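Local coordinates for DUF4785 domain-containing protein (Legionella pneumophila subsp. pneumophila, PDB 4KH9) that is of unknown function but binds calcium ions and is built from three domains, the central and C-terminal ones belonging to the E-set clan, at residues 142-145 against 146-149; 171-174 against 175-179. One frame throughout, in Å; residues are numbered along the deposited sequence.

Contact 1 (142-145 against 146-149)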
ATOM      1  N   ASP A 142      23.012  12.241  26.662  1.00 42.34           N
ATOM      2  CA  ASP A 142      22.405  13.344  27.414  1.00 43.31           C
ATOM      3  C   ASP A 142      21.101  13.789  26.715  1.00 47.91           C
ATOM      4  O   ASP A 142      20.774  13.274  25.646  1.00 48.66           O
ATOM      5  CB  ASP A 142      23.394  14.523  27.526  1.00 46.10           C
ATOM      6  CG  ASP A 142      23.761  15.175  26.195  1.00 56.25           C
ATOM      7  OD1 ASP A 142      23.496  14.559  25.126  1.00 55.76           O
ATOM      8  OD2 ASP A 142      24.312  16.293  26.221  1.00 61.54           O
ATOM      9  N   ILE A 143      20.365  14.718  27.297  1.00 42.52           N
ATOM     10  CA  ILE A 143      19.189  15.273  26.641  1.00 41.09           C
ATOM     11  C   ILE A 143      19.327  16.786  26.717  1.00 40.88           C
ATOM     12  O   ILE A 143      19.798  17.303  27.719  1.00 38.67           O
ATOM     13  CB  ILE A 143      17.810  14.760  27.170  1.00 45.04           C
ATOM     14  CG1 ILE A 143      17.584  15.071  28.673  1.00 47.62           C
ATOM     15  CG2 ILE A 143      17.613  13.274  26.869  1.00 47.35           C
ATOM     16  CD1 ILE A 143      16.161  14.755  29.229  1.00 57.95           C
ATOM     17  N   THR A 144      18.999  17.481  25.635  1.00 36.73           N
ATOM     18  CA  THR A 144      19.026  18.938  25.571  1.00 37.64           C
ATOM     19  C   THR A 144      17.703  19.378  24.913  1.00 40.71           C
ATOM     20  O   THR A 144      17.014  18.533  24.344  1.00 36.38           O
ATOM     21  CB  THR A 144      20.277  19.492  24.835  1.00 42.64           C
ATOM     22  OG1 THR A 144      20.093  19.347  23.434  1.00 48.06           O
ATOM     23  CG2 THR A 144      21.608  18.870  25.295  1.00 43.60           C
ATOM     24  N   ASN A 145      17.391  20.690  24.947  1.00 39.25           N
ATOM     25  CA  ASN A 145      16.201  21.258  24.302  1.00 40.05           C
ATOM     26  C   ASN A 145      16.456  21.472  22.791  1.00 45.61           C
ATOM     27  O   ASN A 145      15.622  22.069  22.124  1.00 46.41           O
ATOM     28  CB  ASN A 145      15.806  22.582  24.989  1.00 44.38           C
ATOM     29  CG  ASN A 145      16.911  23.626  25.041  1.00 51.53           C
ATOM     30  OD1 ASN A 145      18.042  23.398  24.581  1.00 40.96           O
ATOM     31  ND2 ASN A 145      16.618  24.795  25.597  1.00 39.22           N
ATOM     32  N   LYS A 146      17.599  20.987  22.262  1.00 42.33           N
ATOM     33  CA  LYS A 146      17.995  21.103  20.843  1.00 42.50           C
ATOM     34  C   LYS A 146      17.746  19.808  20.054  1.00 43.55           C
ATOM     35  O   LYS A 146      17.754  19.813  18.817  1.00 44.34           O
ATOM     36  CB  LYS A 146      19.494  21.472  20.745  1.00 45.71           C
ATOM     37  CG  LYS A 146      19.781  22.953  21.053  1.00 62.93           C
ATOM     38  CD  LYS A 146      21.293  23.292  21.094  1.00 76.32           C
ATOM     39  CE  LYS A 146      22.057  23.204  19.779  1.00 86.19           C
ATOM     40  NZ  LYS A 146      21.642  24.242  18.799  1.00 90.55           N
ATOM     41  N   TYR A 147      17.557  18.690  20.774  1.00 36.70           N
ATOM     42  CA  TYR A 147      17.339  17.415  20.131  1.00 34.20           C
ATOM     43  C   TYR A 147      15.895  17.295  19.723  1.00 35.41           C
ATOM     44  O   TYR A 147      15.022  17.961  20.303  1.00 34.67           O
ATOM     45  CB  TYR A 147      17.748  16.245  21.061  1.00 34.83           C
ATOM     46  CG  TYR A 147      19.182  16.284  21.582  1.00 36.82           C
ATOM     47  CD1 TYR A 147      20.223  16.762  20.791  1.00 39.15           C
ATOM     48  CD2 TYR A 147      19.504  15.745  22.822  1.00 37.68           C
ATOM     49  CE1 TYR A 147      21.539  16.775  21.256  1.00 38.67           C
ATOM     50  CE2 TYR A 147      20.816  15.711  23.278  1.00 39.45           C
ATOM     51  CZ  TYR A 147      21.830  16.241  22.499  1.00 46.45           C
ATOM     52  OH  TYR A 147      23.122  16.191  22.959  1.00 48.46           O
ATOM     53  N   ALA A 148      15.624  16.454  18.717  1.00 31.30           N
ATOM     54  CA  ALA A 148      14.250  16.199  18.305  1.00 31.94           C
ATOM     55  C   ALA A 148      13.471  15.529  19.442  1.00 34.63           C
ATOM     56  O   ALA A 148      14.055  14.832  20.274  1.00 32.56           O
ATOM     57  CB  ALA A 148      14.231  15.311  17.059  1.00 32.01           C
ATOM     58  N   ASP A 149      12.166  15.755  19.483  1.00 34.27           N
ATOM     59  CA  ASP A 149      11.264  15.135  20.465  1.00 34.12           C
ATOM     60  C   ASP A 149      11.146  13.641  20.273  1.00 34.54           C
ATOM     61  O   ASP A 149      11.003  12.902  21.248  1.00 32.30           O
ATOM     62  CB  ASP A 149       9.856  15.722  20.324  1.00 36.15           C
ATOM     63  CG  ASP A 149       9.641  17.122  20.852  1.00 43.37           C
ATOM     64  OD1 ASP A 149      10.561  17.657  21.521  1.00 42.59           O
ATOM     65  OD2 ASP A 149       8.529  17.657  20.659  1.00 47.20           O
TER
HETATM   66  O   HOH W   1      14.642  18.537  23.033  1.00 38.09           O

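Contact 2 (171-174 against 175-179)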
ATOM      1  N   LEU A 171      -6.697  -6.081  -3.782  1.00 37.53           N
ATOM      2  CA  LEU A 171      -5.768  -4.973  -4.049  1.00 36.20           C
ATOM      3  C   LEU A 171      -6.506  -3.682  -4.058  1.00 39.25           C
ATOM      4  O   LEU A 171      -5.909  -2.621  -3.840  1.00 39.16           O
ATOM      5  CB  LEU A 171      -5.072  -5.158  -5.418  1.00 36.15           C
ATOM      6  CG  LEU A 171      -4.036  -6.259  -5.580  1.00 39.87           C
ATOM      7  CD1 LEU A 171      -3.611  -6.339  -7.018  1.00 40.78           C
ATOM      8  CD2 LEU A 171      -2.806  -5.957  -4.800  1.00 41.73           C
ATOM      9  N   HIS A 172      -7.811  -3.761  -4.375  1.00 35.77           N
ATOM     10  CA  HIS A 172      -8.663  -2.598  -4.530  1.00 35.54           C
ATOM     11  C   HIS A 172      -9.972  -2.801  -3.795  1.00 35.44           C
ATOM     12  O   HIS A 172     -10.588  -3.862  -3.884  1.00 35.00           O
ATOM     13  CB  HIS A 172      -8.942  -2.298  -6.025  1.00 37.84           C
ATOM     14  CG  HIS A 172      -7.792  -2.538  -6.951  1.00 43.27           C
ATOM     15  ND1 HIS A 172      -6.817  -1.575  -7.161  1.00 46.07           N
ATOM     16  CD2 HIS A 172      -7.518  -3.617  -7.727  1.00 46.97           C
ATOM     17  CE1 HIS A 172      -5.948  -2.112  -8.006  1.00 46.06           C
ATOM     18  NE2 HIS A 172      -6.340  -3.335  -8.396  1.00 47.07           N
ATOM     19  N   TYR A 173     -10.406  -1.765  -3.108  1.00 29.93           N
ATOM     20  CA  TYR A 173     -11.654  -1.750  -2.357  1.00 30.65           C
ATOM     21  C   TYR A 173     -12.433  -0.483  -2.643  1.00 33.67           C
ATOM     22  O   TYR A 173     -11.881   0.485  -3.153  1.00 33.57           O
ATOM     23  CB  TYR A 173     -11.357  -1.825  -0.833  1.00 31.90           C
ATOM     24  CG  TYR A 173     -10.641  -3.064  -0.352  1.00 31.10           C
ATOM     25  CD1 TYR A 173     -11.350  -4.186   0.050  1.00 32.50           C
ATOM     26  CD2 TYR A 173      -9.249  -3.111  -0.292  1.00 30.76           C
ATOM     27  CE1 TYR A 173     -10.696  -5.322   0.528  1.00 32.10           C
ATOM     28  CE2 TYR A 173      -8.584  -4.255   0.146  1.00 30.97           C
ATOM     29  CZ  TYR A 173      -9.314  -5.353   0.558  1.00 33.31           C
ATOM     30  OH  TYR A 173      -8.656  -6.451   1.010  1.00 31.98           O
ATOM     31  N   GLN A 174     -13.701  -0.467  -2.259  1.00 29.90           N
ATOM     32  CA  GLN A 174     -14.552   0.700  -2.387  1.00 30.71           C
ATOM     33  C   GLN A 174     -15.324   0.913  -1.089  1.00 35.06           C
ATOM     34  O   GLN A 174     -15.318   0.048  -0.206  1.00 35.36           O
ATOM     35  CB  GLN A 174     -15.514   0.580  -3.587  1.00 32.11           C
ATOM     36  CG  GLN A 174     -14.804   0.677  -4.928  1.00 42.01           C
ATOM     37  CD  GLN A 174     -15.709   1.192  -6.040  1.00 64.63           C
ATOM     38  OE1 GLN A 174     -16.636   0.504  -6.479  1.00 61.97           O
ATOM     39  NE2 GLN A 174     -15.488   2.428  -6.490  1.00 41.28           N
ATOM     40  N   TYR A 175     -15.965   2.072  -0.979  1.00 33.47           N
ATOM     41  CA  TYR A 175     -16.751   2.483   0.169  1.00 35.42           C
ATOM     42  C   TYR A 175     -17.724   1.366   0.606  1.00 38.44           C
ATOM     43  O   TYR A 175     -18.492   0.875  -0.201  1.00 36.58           O
ATOM     44  CB  TYR A 175     -17.515   3.789  -0.141  1.00 37.06           C
ATOM     45  CG  TYR A 175     -18.349   4.268   1.024  1.00 39.99           C
ATOM     46  CD1 TYR A 175     -17.787   5.040   2.037  1.00 42.09           C
ATOM     47  CD2 TYR A 175     -19.690   3.915   1.138  1.00 41.50           C
ATOM     48  CE1 TYR A 175     -18.537   5.438   3.143  1.00 43.54           C
ATOM     49  CE2 TYR A 175     -20.449   4.310   2.238  1.00 43.31           C
ATOM     50  CZ  TYR A 175     -19.867   5.069   3.240  1.00 50.11           C
ATOM     51  OH  TYR A 175     -20.611   5.468   4.328  1.00 51.03           O
ATOM     52  N   GLY A 176     -17.641   0.984   1.875  1.00 34.66           N
ATOM     53  CA  GLY A 176     -18.499  -0.032   2.444  1.00 34.25           C
ATOM     54  C   GLY A 176     -17.973  -1.435   2.343  1.00 37.20           C
ATOM     55  O   GLY A 176     -18.590  -2.340   2.891  1.00 37.44           O
ATOM     56  N   ASP A 177     -16.844  -1.654   1.640  1.00 32.99           N
ATOM     57  CA  ASP A 177     -16.307  -3.009   1.589  1.00 32.78           C
ATOM     58  C   ASP A 177     -15.698  -3.419   2.924  1.00 35.46           C
ATOM     59  O   ASP A 177     -15.162  -2.575   3.649  1.00 34.60           O
ATOM     60  CB  ASP A 177     -15.227  -3.133   0.508  1.00 35.29           C
ATOM     61  CG  ASP A 177     -15.732  -3.127  -0.928  1.00 41.01           C
ATOM     62  OD1 ASP A 177     -16.964  -3.195  -1.125  1.00 39.78           O
ATOM     63  OD2 ASP A 177     -14.891  -3.055  -1.849  1.00 40.49           O
ATOM     64  N   LYS A 178     -15.723  -4.705   3.205  1.00 32.09           N
ATOM     65  CA  LYS A 178     -15.035  -5.275   4.346  1.00 32.63           C
ATOM     66  C   LYS A 178     -13.671  -5.755   3.875  1.00 35.84           C
ATOM     67  O   LYS A 178     -13.575  -6.538   2.916  1.00 36.89           O
ATOM     68  CB  LYS A 178     -15.839  -6.403   4.984  1.00 34.23           C
ATOM     69  CG  LYS A 178     -15.166  -6.973   6.261  1.00 34.17           C
ATOM     70  CD  LYS A 178     -16.188  -7.426   7.320  1.00 43.31           C
ATOM     71  CE  LYS A 178     -17.013  -8.620   6.876  1.00 50.87           C
ATOM     72  NZ  LYS A 178     -17.891  -9.136   7.956  1.00 52.89           N
ATOM     73  N   LEU A 179     -12.624  -5.259   4.513  1.00 29.40           N
ATOM     74  CA  LEU A 179     -11.259  -5.676   4.228  1.00 28.63           C
ATOM     75  C   LEU A 179     -10.913  -6.840   5.148  1.00 30.45           C
ATOM     76  O   LEU A 179     -11.210  -6.769   6.335  1.00 28.50           O
ATOM     77  CB  LEU A 179     -10.283  -4.493   4.442  1.00 28.22           C
ATOM     78  CG  LEU A 179      -8.783  -4.767   4.179  1.00 32.41           C
ATOM     79  CD1 LEU A 179      -8.102  -3.527   3.717  1.00 33.31           C
ATOM     80  CD2 LEU A 179      -8.082  -5.217   5.446  1.00 33.20           C
TER

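Contact 1 (142-145 against 146-149)
Thr-144 and Tyr-147 meet in a local side-chain contact at the two ends of a type I beta turn, set in the surface loop between strands 135-140 and 150-156. The Tyr-147 ring folds back along the incoming chain, and Thr-144 sits over one of its faces: OG1 is 3.4 Å above the ring plane at its centre, while CB makes a CH-pi contact 4.3 Å from the centroid. Thr-144 OG1, between its backbone N and carbonyl carbon (chi1 77°), also accepts from Lys-146 N, 3.2 Å away. At the far end of the ring, Tyr-147 OH donates to Asp-142 OD1 at 2.7 Å, on the syn side and 24° out of the carboxylate plane, which is turned 60° from the ring. A water links the turn ends, donating to Thr-144 O at 2.7 Å and to Tyr-147 O at 2.8 Å, whereas Tyr-147 N is buried by the contact and has no partner in the model. Tyr-147 also packs on Leu-55 of helix 55-60 and on Pro-84. The Thr-144 OG1 bond to the N-H two residues on is the mark of an ST turn, overlaid here on the type I turn.

Contact 2 (171-174 against 175-179)
Asp-177 OD2 takes the backbone N-H of Gln-174 at an N to OD2 distance of 2.9 Å, with 157° at the hydrogen. The donor comes in from above the carboxylate, 60° out of its plane. Asp-177 CB is directed back at the preceding strand; with CG beside the backbone N (chi1 -73°), Asp-177 OD2 reaches 3.5 Å from Tyr-173 CA. A second bond runs the other way between the same two residues: Asp-177 N gives its hydrogen to Gln-174 O, 2.9 Å from N to O, and closes a type II beta turn. Gly-176 holds the third position with a positive phi, as is common in turns of this type, and Tyr-175 projects outward from the second position to touch Tyr-263 and Pro-266. The turn joins two strands that do not pair with each other: 172-174 runs parallel to 251-264, whereas 178-186 lies between 163-168 and 220-226. This is consistent with the split first strand of immunoglobulin-like E-set domains, whose second half pairs in parallel with the last strand. Beyond the turn, the buried Tyr-173 ring packs directly against buried Leu-179, the two side chains crossing at about a right angle. Leu-179 CB lies over one ring face, with CD1 off-centre on the same side, 4.1 Å from the centroid and 3.7 Å from Tyr-173 CE2. Farther along, Leu-179 CG is 3.6 Å from Tyr-173 OH. Asp-177 CB instead approaches the ring at its edge, 4.0 Å from Tyr-173 CD1. The phenol OH is hydrogen-bonded to Asp-169 OD1, and Phe-261 meets the ring with its plane nearly perpendicular. Gln-174 sends its amide away from the turn, where NE2 bonds to Ser-264 OG and Val-360 O.

Contact 1 and contact 2 are both turns that a side chain braces, but one belongs to the N-terminal domain and the other to the central domain, with centres about 43 Å apart. Contact 1 is a surface contact; contact 2 is partly buried, with Tyr-173 and Leu-179 on its inner side. Residues 142-149 are loop throughout, between strands of two different sheets, while 171-179 joins strands 172-174 and 178-186. The tyrosines differ accordingly: in 142-149 a hydroxyl sits over one ring face and the OH binds a carboxylate within the contact, while in 171-179 the ring packs on leucine and finds its polar partner outside. The turn of 171-179 is closed by a direct backbone bond, whereas water joins the ends of the other.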